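Histone-lysine N-methyltransferase, H3 lysine-9 specific SUVH6 (Arabidopsis thaliana, PDB 6A5K) probably methylates histone H3 at its H3K9 site using S-adenosylmethionine as methyl donor and recognises methylated DNA in non-CG contexts through its SRA domain. Local coordinates at residues Leu161-Ser164 with Ile165-Thr169; Tyr468-Asp472 with Ser473-His477. The protein carries 1 engineered substitution. One frame throughout, in Å; residues are numbered along the deposited sequence.

Contacts 1 and 2 belong to different domains and share no helix, strand or sheet. Contact 1 comes first along the chain, at the C-terminal end of helix 156-167 in the SRA domain; contact 2 follows in the SET domain, in the connection between antiparallel strands 461-467 and 477-482. Their centres are 61 Å apart, their nearest atoms about 49 Å, and they lie on opposite sides of the centre of the chain. They therefore do not touch. Each is a local chain reversal or ending: one within the module probably used for methylated DNA, the other within the module that holds S-adenosylmethionine in this structure.

Contact 1 (Leu161-Ser164 with Ile165-Thr169); sequences LATS and IEKQT
The carbonyl oxygen of Ser164 is gripped twice: Gln168 N reaches Ser164 O at 2.7 Å in a bent, weak bond, and water 2 donates to the same oxygen. That water donates also to Thr169 O, so it bridges the last helical turn to the chain that leaves it. A second bridge joins the side chains. Ser164 OG and Thr169 OG1 stand 3.9 Å apart, and water 3 sits between them, 2.6 Å from Ser164 OG and 2.6 Å from Thr169 OG1. The serine hydroxyl has its strongest protein partner outside, at Ala108 N, which ties this turn to strand 105-113.

The regular helical bond of the turn runs from Lys167 N to Thr163 O, 3.0 Å and 162° at the hydrogen. The Thr163 and Lys167 side chains lie side by side, pointing the same way: Thr163 CG2, placed anti to its own backbone nitrogen, lies 4.0 Å from Lys167 CG, while Thr163 OG1 turns back to Leu159 O. On the flank near Glu166, water 1 donates to Ala162 O and to Glu166 OE2.

Gln168 folds its amide back on the helix. Its NE2 meets Ile165 O at 2.7 Å and 177°, in the carbonyl plane on a lone pair, and bonds also to Val198 O of strand 190-205; these two acceptors should hold the amide against turning. With phi of 53°, Gln168 takes a left-handed backbone conformation, a common way of ending an alpha helix, here the helix 156-167 packed on the curved sheet of the SRA domain.

Contact 2 (Tyr468-Asp472 with Ser473-His477); sequences YDHED and SRIPH
Asp472 holds an arginine only two residues ahead, Arg474, by both its side chain and its backbone. This happens in the beta-hairpin connection between strands 461-467 and 477-482 of the SET domain, where Asp472 to Ile475 form a type I beta turn, closed by Ile475 N on Asp472 O at 3.1 Å. Arg474 N also donates to Asp472 OD1, which superimposes an Asx turn on the beta turn. The salt bridge is side-on: Arg474 NE meets Asp472 OD1 at 2.9 Å and Arg474 NH2 meets Asp472 OD2 at 2.7 Å, each on a syn lone pair. Carboxylate and guanidinium planes differ by just 3°, so the paired bonds hold the two groups nearly coplanar. With CG anti to its backbone nitrogen, Asp472 swings the carboxylate over to this side, where Ile475 CG1 also packs on its CG. Replacing Asp472 with alanine would probably leave the guanidinium without its carboxylate mate, free to turn, and deprive Arg474 N of its side-chain acceptor.

The backbone of Asp472 is fixed as well, its N donating to His470 ND1 at 3.0 Å, close to the imidazole plane. Nearer the strands, Tyr468 and His477 make an offset stack, centroids 4.7 Å apart and planes at 27°, with Tyr468 CE2 over one imidazole face. His477 ND1 bonds to Glu381 OE2; two carboxylates at one imidazole would probably favour its protonated form. The second is Asp469: His477 NE2, in line with its own ring plane, donates to Asp469 OD1 from above the carboxylate plane, at 2.8 Å and 168°.

Contact 1 (Leu161-Ser164 with Ile165-Thr169)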
ATOM      1  N   LEU A 161     -18.401   0.418  27.473  1.00 16.65           N
ATOM      2  CA  LEU A 161     -17.417  -0.656  27.470  1.00 21.84           C
ATOM      3  C   LEU A 161     -17.680  -1.595  28.646  1.00 22.41           C
ATOM      4  O   LEU A 161     -17.566  -2.816  28.515  1.00 20.10           O
ATOM      5  CB  LEU A 161     -16.000  -0.080  27.524  1.00 26.88           C
ATOM      6  CG  LEU A 161     -14.809  -0.902  27.024  1.00 26.25           C
ATOM      7  CD1 LEU A 161     -15.081  -1.563  25.672  1.00 19.07           C
ATOM      8  CD2 LEU A 161     -13.565  -0.016  26.955  1.00 22.99           C
ATOM      9  N   ALA A 162     -18.049  -1.020  29.791  1.00 20.22           N
ATOM     10  CA  ALA A 162     -18.412  -1.821  30.957  1.00 22.40           C
ATOM     11  C   ALA A 162     -19.643  -2.685  30.673  1.00 25.74           C
ATOM     12  O   ALA A 162     -19.705  -3.846  31.076  1.00 23.81           O
ATOM     13  CB  ALA A 162     -18.655  -0.925  32.158  1.00 26.02           C
ATOM     14  N   THR A 163     -20.616  -2.119  29.967  1.00 22.95           N
ATOM     15  CA  THR A 163     -21.838  -2.841  29.623  1.00 21.66           C
ATOM     16  C   THR A 163     -21.563  -3.972  28.633  1.00 20.17           C
ATOM     17  O   THR A 163     -22.239  -5.011  28.647  1.00 21.91           O
ATOM     18  CB  THR A 163     -22.892  -1.876  29.043  1.00 28.19           C
ATOM     19  OG1 THR A 163     -23.118  -0.812  29.976  1.00 27.07           O
ATOM     20  CG2 THR A 163     -24.214  -2.593  28.760  1.00 26.29           C
ATOM     21  N   SER A 164     -20.558  -3.777  27.780  1.00 19.47           N
ATOM     22  CA  SER A 164     -20.139  -4.833  26.856  1.00 23.09           C
ATOM     23  C   SER A 164     -19.811  -6.132  27.591  1.00 21.59           C
ATOM     24  O   SER A 164     -20.042  -7.221  27.070  1.00 23.60           O
ATOM     25  CB  SER A 164     -18.925  -4.386  26.030  1.00 21.49           C
ATOM     26  OG  SER A 164     -19.292  -3.438  25.041  1.00 18.78           O
ATOM     27  N   ILE A 165     -19.266  -6.006  28.799  1.00 18.35           N
ATOM     28  CA  ILE A 165     -18.970  -7.165  29.639  1.00 21.35           C
ATOM     29  C   ILE A 165     -20.228  -7.974  29.942  1.00 23.45           C
ATOM     30  O   ILE A 165     -20.249  -9.200  29.787  1.00 22.73           O
ATOM     31  CB  ILE A 165     -18.322  -6.741  30.971  1.00 23.13           C
ATOM     32  CG1 ILE A 165     -17.017  -5.990  30.710  1.00 22.17           C
ATOM     33  CG2 ILE A 165     -18.070  -7.953  31.863  1.00 24.65           C
ATOM     34  CD1 ILE A 165     -16.393  -5.391  31.956  1.00 24.96           C
ATOM     35  N   GLU A 166     -21.277  -7.280  30.367  1.00 23.05           N
ATOM     36  CA  GLU A 166     -22.528  -7.950  30.722  1.00 31.95           C
ATOM     37  C   GLU A 166     -23.223  -8.540  29.505  1.00 31.46           C
ATOM     38  O   GLU A 166     -23.773  -9.637  29.581  1.00 33.58           O
ATOM     39  CB  GLU A 166     -23.491  -7.000  31.435  1.00 38.36           C
ATOM     40  CG  GLU A 166     -22.844  -6.062  32.429  1.00 50.17           C
ATOM     41  CD  GLU A 166     -23.759  -4.909  32.811  1.00 59.13           C
ATOM     42  OE1 GLU A 166     -24.972  -4.982  32.509  1.00 61.64           O
ATOM     43  OE2 GLU A 166     -23.270  -3.939  33.428  1.00 61.04           O
ATOM     44  N   LYS A 167     -23.204  -7.821  28.385  1.00 28.92           N
ATOM     45  CA  LYS A 167     -23.888  -8.314  27.189  1.00 28.28           C
ATOM     46  C   LYS A 167     -23.033  -9.300  26.387  1.00 28.44           C
ATOM     47  O   LYS A 167     -23.557 -10.061  25.568  1.00 27.76           O
ATOM     48  CB  LYS A 167     -24.313  -7.145  26.295  1.00 29.31           C
ATOM     49  CG  LYS A 167     -25.137  -6.085  27.005  1.00 30.49           C
ATOM     50  CD  LYS A 167     -26.515  -6.601  27.363  1.00 38.39           C
ATOM     51  CE  LYS A 167     -27.510  -5.458  27.457  1.00 46.21           C
ATOM     52  NZ  LYS A 167     -27.508  -4.840  28.812  1.00 50.39           N
ATOM     53  N   GLN A 168     -21.726  -9.286  26.636  1.00 26.46           N
ATOM     54  CA  GLN A 168     -20.773 -10.104  25.885  1.00 25.13           C
ATOM     55  C   GLN A 168     -20.925  -9.882  24.385  1.00 24.54           C
ATOM     56  O   GLN A 168     -20.935 -10.824  23.594  1.00 27.68           O
ATOM     57  CB  GLN A 168     -20.930 -11.583  26.240  1.00 27.75           C
ATOM     58  CG  GLN A 168     -20.336 -11.924  27.599  1.00 27.52           C
ATOM     59  CD  GLN A 168     -18.837 -11.673  27.648  1.00 30.63           C
ATOM     60  OE1 GLN A 168     -18.059 -12.353  26.977  1.00 32.04           O
ATOM     61  NE2 GLN A 168     -18.427 -10.679  28.431  1.00 30.26           N
ATOM     62  N   THR A 169     -21.046  -8.615  24.015  1.00 25.60           N
ATOM     63  CA  THR A 169     -21.117  -8.206  22.618  1.00 26.15           C
ATOM     64  C   THR A 169     -19.722  -7.869  22.088  1.00 24.74           C
ATOM     65  O   THR A 169     -18.864  -7.412  22.843  1.00 22.30           O
ATOM     66  CB  THR A 169     -22.051  -6.997  22.453  1.00 26.39           C
ATOM     67  OG1 THR A 169     -21.774  -6.048  23.489  1.00 27.05           O
ATOM     68  CG2 THR A 169     -23.505  -7.434  22.556  1.00 28.79           C
TER
HETATM   69  O   HOH W   1     -20.027  -4.425  33.729  1.00 37.95           O
HETATM   70  O   HOH W   2     -17.843  -8.071  25.393  1.00 20.04           O
HETATM   71  O   HOH W   3     -19.818  -4.470  22.697  1.00 20.59           O

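Contact 2 (Tyr468-Asp472 with Ser473-His477)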
ATOM      1  N   TYR A 468      14.356   8.369 -16.983  1.00 16.42           N
ATOM      2  CA  TYR A 468      15.333   9.253 -16.340  1.00 18.80           C
ATOM      3  C   TYR A 468      16.736   9.204 -16.958  1.00 24.38           C
ATOM      4  O   TYR A 468      17.370  10.247 -17.116  1.00 26.34           O
ATOM      5  CB  TYR A 468      15.421   8.958 -14.835  1.00 19.83           C
ATOM      6  CG  TYR A 468      16.020   7.619 -14.457  1.00 25.84           C
ATOM      7  CD1 TYR A 468      17.358   7.514 -14.094  1.00 28.03           C
ATOM      8  CD2 TYR A 468      15.244   6.467 -14.432  1.00 32.34           C
ATOM      9  CE1 TYR A 468      17.911   6.296 -13.739  1.00 34.33           C
ATOM     10  CE2 TYR A 468      15.791   5.245 -14.072  1.00 32.20           C
ATOM     11  CZ  TYR A 468      17.126   5.168 -13.730  1.00 35.06           C
ATOM     12  OH  TYR A 468      17.680   3.958 -13.374  1.00 41.23           O
ATOM     13  N   ASP A 469      17.230   8.018 -17.307  1.00 25.50           N
ATOM     14  CA  ASP A 469      18.580   7.927 -17.873  1.00 25.82           C
ATOM     15  C   ASP A 469      18.572   7.989 -19.398  1.00 25.56           C
ATOM     16  O   ASP A 469      19.624   7.906 -20.031  1.00 24.34           O
ATOM     17  CB  ASP A 469      19.284   6.651 -17.409  1.00 28.64           C
ATOM     18  CG  ASP A 469      18.522   5.393 -17.770  1.00 32.83           C
ATOM     19  OD1 ASP A 469      17.296   5.476 -18.004  1.00 30.72           O
ATOM     20  OD2 ASP A 469      19.154   4.316 -17.818  1.00 35.66           O
ATOM     21  N   HIS A 470      17.383   8.129 -19.972  1.00 25.34           N
ATOM     22  CA  HIS A 470      17.208   8.336 -21.408  1.00 26.81           C
ATOM     23  C   HIS A 470      15.773   8.808 -21.648  1.00 26.11           C
ATOM     24  O   HIS A 470      14.956   8.805 -20.728  1.00 21.89           O
ATOM     25  CB  HIS A 470      17.507   7.054 -22.203  1.00 21.22           C
ATOM     26  CG  HIS A 470      16.573   5.919 -21.906  1.00 22.09           C
ATOM     27  ND1 HIS A 470      15.277   5.879 -22.372  1.00 20.58           N
ATOM     28  CD2 HIS A 470      16.752   4.779 -21.197  1.00 20.90           C
ATOM     29  CE1 HIS A 470      14.695   4.767 -21.958  1.00 23.58           C
ATOM     30  NE2 HIS A 470      15.568   4.081 -21.243  1.00 21.04           N
ATOM     31  N   GLU A 471      15.470   9.210 -22.879  1.00 19.73           N
ATOM     32  CA  GLU A 471      14.131   9.696 -23.217  1.00 22.17           C
ATOM     33  C   GLU A 471      13.442   8.814 -24.254  1.00 21.43           C
ATOM     34  O   GLU A 471      12.527   9.257 -24.946  1.00 20.62           O
ATOM     35  CB  GLU A 471      14.203  11.135 -23.732  1.00 32.59           C
ATOM     36  CG  GLU A 471      14.750  12.123 -22.724  1.00 44.93           C
ATOM     37  CD  GLU A 471      15.049  13.473 -23.342  1.00 56.39           C
ATOM     38  OE1 GLU A 471      14.668  13.689 -24.511  1.00 59.88           O
ATOM     39  OE2 GLU A 471      15.665  14.316 -22.659  1.00 62.35           O
ATOM     40  N   ASP A 472      13.873   7.563 -24.358  1.00 20.40           N
ATOM     41  CA  ASP A 472      13.282   6.657 -25.330  1.00 21.56           C
ATOM     42  C   ASP A 472      11.968   6.104 -24.774  1.00 23.38           C
ATOM     43  O   ASP A 472      11.959   5.147 -23.995  1.00 20.87           O
ATOM     44  CB  ASP A 472      14.255   5.529 -25.678  1.00 19.20           C
ATOM     45  CG  ASP A 472      13.833   4.754 -26.918  1.00 21.72           C
ATOM     46  OD1 ASP A 472      12.620   4.692 -27.207  1.00 18.57           O
ATOM     47  OD2 ASP A 472      14.716   4.197 -27.601  1.00 24.47           O
ATOM     48  N   SER A 473      10.862   6.721 -25.182  1.00 19.81           N
ATOM     49  CA  SER A 473       9.539   6.372 -24.669  1.00 21.48           C
ATOM     50  C   SER A 473       9.055   4.998 -25.127  1.00 18.86           C
ATOM     51  O   SER A 473       8.069   4.480 -24.615  1.00 18.35           O
ATOM     52  CB  SER A 473       8.527   7.442 -25.083  1.00 20.44           C
ATOM     53  OG  SER A 473       8.621   7.717 -26.464  1.00 21.97           O
ATOM     54  N   ARG A 474       9.740   4.408 -26.098  1.00 17.04           N
ATOM     55  CA  ARG A 474       9.408   3.052 -26.512  1.00 17.24           C
ATOM     56  C   ARG A 474       9.760   2.059 -25.419  1.00 17.41           C
ATOM     57  O   ARG A 474       9.162   0.984 -25.318  1.00 16.38           O
ATOM     58  CB  ARG A 474      10.155   2.666 -27.785  1.00 18.51           C
ATOM     59  CG  ARG A 474       9.963   3.596 -28.953  1.00 19.40           C
ATOM     60  CD  ARG A 474      10.875   3.145 -30.094  1.00 20.73           C
ATOM     61  NE  ARG A 474      12.280   3.230 -29.698  1.00 20.93           N
ATOM     62  CZ  ARG A 474      13.290   2.710 -30.390  1.00 27.88           C
ATOM     63  NH1 ARG A 474      13.061   2.057 -31.528  1.00 26.55           N
ATOM     64  NH2 ARG A 474      14.533   2.846 -29.946  1.00 27.74           N
ATOM     65  N   ILE A 475      10.762   2.411 -24.621  1.00 16.56           N
ATOM     66  CA  ILE A 475      11.294   1.493 -23.622  1.00 16.01           C
ATOM     67  C   ILE A 475      11.466   2.161 -22.258  1.00 15.72           C
ATOM     68  O   ILE A 475      12.576   2.249 -21.728  1.00 17.01           O
ATOM     69  CB  ILE A 475      12.635   0.896 -24.090  1.00 17.01           C
ATOM     70  CG1 ILE A 475      13.573   2.000 -24.592  1.00 17.72           C
ATOM     71  CG2 ILE A 475      12.393  -0.118 -25.199  1.00 22.63           C
ATOM     72  CD1 ILE A 475      15.011   1.567 -24.723  1.00 23.04           C
ATOM     73  N   PRO A 476      10.356   2.627 -21.672  1.00 17.65           N
ATOM     74  CA  PRO A 476      10.457   3.205 -20.334  1.00 15.97           C
ATOM     75  C   PRO A 476      10.782   2.138 -19.297  1.00 16.78           C
ATOM     76  O   PRO A 476      10.570   0.943 -19.543  1.00 15.20           O
ATOM     77  CB  PRO A 476       9.064   3.789 -20.105  1.00 19.20           C
ATOM     78  CG  PRO A 476       8.165   2.896 -20.900  1.00 20.64           C
ATOM     79  CD  PRO A 476       8.959   2.566 -22.140  1.00 18.39           C
ATOM     80  N   HIS A 477      11.316   2.568 -18.159  1.00 17.35           N
ATOM     81  CA  HIS A 477      11.450   1.694 -17.005  1.00 15.51           C
ATOM     82  C   HIS A 477      10.062   1.342 -16.490  1.00 15.58           C
ATOM     83  O   HIS A 477       9.191   2.210 -16.407  1.00 15.06           O
ATOM     84  CB  HIS A 477      12.269   2.364 -15.900  1.00 15.63           C
ATOM     85  CG  HIS A 477      13.688   2.634 -16.280  1.00 20.68           C
ATOM     86  ND1 HIS A 477      14.692   1.703 -16.124  1.00 24.65           N
ATOM     87  CD2 HIS A 477      14.275   3.733 -16.815  1.00 26.98           C
ATOM     88  CE1 HIS A 477      15.834   2.213 -16.552  1.00 29.42           C
ATOM     89  NE2 HIS A 477      15.606   3.443 -16.977  1.00 28.59           N
TER